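Side-chain contact in G protein coupled receptor (Arabidopsis thaliana, PDB 3T33), which belongs to the zinc-binding LanC-like family and may play a role in abscisic acid signalling: residues Asp151-Leu154 and Ala155-Arg158. Numbering follows the deposited sequence.
Sequences DRYL and ARFR
R156 reaches back along the helix and meets R152 and Y153, one turn earlier. Its chain is extended from CG to NE and runs beside that of R152, with both pointing the same way. The guanidinium of R156 turns one face to the aliphatic part of R152, whose CG sits over its centre, 3.3 Å from R156 CZ. The two guanidinium planes are 64° apart, so they do not stack. R152 NE lies 2.7 Å from R156 NH2; both are donors, so this is no bond. The spacing is uncomfortably close for like charges, and the exact placing of the two groups is doubtful. Acidic residues of helix 101-118 probably offset the charge: R152 NH2 forms a salt bridge with E112, and R156 NH1 with D115.

The same NH1 of R156 also stands over one face of the Y153 ring, offset toward its rim, 3.4 Å from CE1. Ring and guanidinium planes are 78° apart, and the cation-pi attraction is weak at most.

On another side of the helix, L154 meets R158. L154 CG is anti to the backbone N (chi1 -176°), and from there the branch carries CD2 over the centre of the R158 guanidinium, 3.8 Å from CZ. This is a van der Waals contact, a methyl against the flat face of a cationic group. R158 NH2 is hydrogen-bonded to the carbonyl oxygen of S192. L154 also packs on L184 of helix 174-188, and F157 fills in between that helix and helix 130-144.

Four i to i+4 backbone hydrogen bonds join the two segments, from A155 N to D151 O (2.7 Å) through R158 N to L154 O (2.9 Å). With side-chain contacts at i+3 and i+4, they mark an amphipathic alpha helix, 147-158, at the periphery of the LanC-like alpha/alpha barrel, away from the zinc site.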
loop_
_atom_site.group_PDB
_atom_site.type_symbol
_atom_site.label_atom_id
_atom_site.label_comp_id
_atom_site.label_asym_id
_atom_site.label_seq_id
_atom_site.Cartn_x
_atom_site.Cartn_y
_atom_site.Cartn_z
ATOM N N ASP A 151 -11.426 9.873 -22.216
ATOM C CA ASP A 151 -10.705 9.500 -23.442
ATOM C C ASP A 151 -9.394 10.187 -23.443
ATOM O O ASP A 151 -8.347 9.610 -23.814
ATOM C CB ASP A 151 -11.447 9.955 -24.664
ATOM C CG ASP A 151 -12.767 9.211 -24.851
ATOM O OD1 ASP A 151 -12.875 8.021 -24.452
ATOM O OD2 ASP A 151 -13.676 9.832 -25.431
ATOM N N ARG A 152 -9.426 11.421 -22.985
ATOM C CA ARG A 152 -8.235 12.210 -23.032
ATOM C C ARG A 152 -7.151 11.639 -22.095
ATOM O O ARG A 152 -5.973 11.581 -22.480
ATOM C CB ARG A 152 -8.581 13.683 -22.787
ATOM C CG ARG A 152 -7.513 14.519 -22.045
ATOM C CD ARG A 152 -8.043 15.962 -21.749
ATOM N NE ARG A 152 -7.483 16.485 -20.495
ATOM C CZ ARG A 152 -7.987 17.495 -19.785
ATOM N NH1 ARG A 152 -9.091 18.125 -20.182
ATOM N NH2 ARG A 152 -7.377 17.855 -18.654
ATOM N N TYR A 153 -7.516 11.220 -20.883
ATOM C CA TYR A 153 -6.494 10.592 -20.008
ATOM C C TYR A 153 -6.118 9.183 -20.499
ATOM O O TYR A 153 -4.991 8.747 -20.349
ATOM C CB TYR A 153 -6.934 10.482 -18.554
ATOM C CG TYR A 153 -6.855 11.767 -17.772
ATOM C CD1 TYR A 153 -5.623 12.329 -17.422
ATOM C CD2 TYR A 153 -8.046 12.425 -17.371
ATOM C CE1 TYR A 153 -5.555 13.534 -16.718
ATOM C CE2 TYR A 153 -7.994 13.606 -16.650
ATOM C CZ TYR A 153 -6.757 14.149 -16.308
ATOM O OH TYR A 153 -6.746 15.335 -15.628
ATOM N N LEU A 154 -7.097 8.485 -21.038
ATOM C CA LEU A 154 -6.865 7.198 -21.659
ATOM C C LEU A 154 -5.863 7.248 -22.843
ATOM O O LEU A 154 -4.981 6.360 -22.941
ATOM C CB LEU A 154 -8.183 6.619 -22.096
ATOM C CG LEU A 154 -8.080 5.225 -22.685
ATOM C CD1 LEU A 154 -7.435 4.331 -21.675
ATOM C CD2 LEU A 154 -9.408 4.731 -23.125
ATOM N N ALA A 155 -5.977 8.282 -23.694
ATOM C CA ALA A 155 -5.013 8.550 -24.796
ATOM C C ALA A 155 -3.612 8.875 -24.238
ATOM O O ALA A 155 -2.595 8.418 -24.775
ATOM C CB ALA A 155 -5.529 9.714 -25.734
ATOM N N ARG A 156 -3.547 9.647 -23.153
ATOM C CA ARG A 156 -2.263 9.936 -22.578
ATOM C C ARG A 156 -1.686 8.675 -21.968
ATOM O O ARG A 156 -0.465 8.423 -22.045
ATOM C CB ARG A 156 -2.358 11.028 -21.526
ATOM C CG ARG A 156 -2.620 12.416 -22.106
ATOM C CD ARG A 156 -3.278 13.295 -21.016
ATOM N NE ARG A 156 -3.710 14.613 -21.497
ATOM C CZ ARG A 156 -4.584 15.395 -20.857
ATOM N NH1 ARG A 156 -5.133 14.997 -19.702
ATOM N NH2 ARG A 156 -4.923 16.579 -21.363
ATOM N N PHE A 157 -2.541 7.840 -21.397
ATOM C CA PHE A 157 -1.992 6.675 -20.745
ATOM C C PHE A 157 -1.423 5.749 -21.873
ATOM O O PHE A 157 -0.341 5.230 -21.774
ATOM C CB PHE A 157 -3.061 5.924 -19.956
ATOM C CG PHE A 157 -2.481 4.825 -19.090
ATOM C CD1 PHE A 157 -1.647 3.858 -19.620
ATOM C CD2 PHE A 157 -2.747 4.763 -17.742
ATOM C CE1 PHE A 157 -1.096 2.874 -18.813
ATOM C CE2 PHE A 157 -2.216 3.766 -16.966
ATOM C CZ PHE A 157 -1.380 2.846 -17.486
ATOM N N ARG A 158 -2.199 5.555 -22.921
ATOM C CA ARG A 158 -1.832 4.730 -24.060
ATOM C C ARG A 158 -0.611 5.219 -24.868
ATOM O O ARG A 158 -0.032 4.412 -25.644
ATOM C CB ARG A 158 -3.029 4.637 -24.975
ATOM C CG ARG A 158 -4.136 3.706 -24.448
ATOM C CD ARG A 158 -5.207 3.662 -25.461
ATOM N NE ARG A 158 -6.248 2.740 -25.098
ATOM C CZ ARG A 158 -7.456 2.734 -25.657
ATOM N NH1 ARG A 158 -7.798 3.636 -26.588
ATOM N NH2 ARG A 158 -8.323 1.822 -25.292
#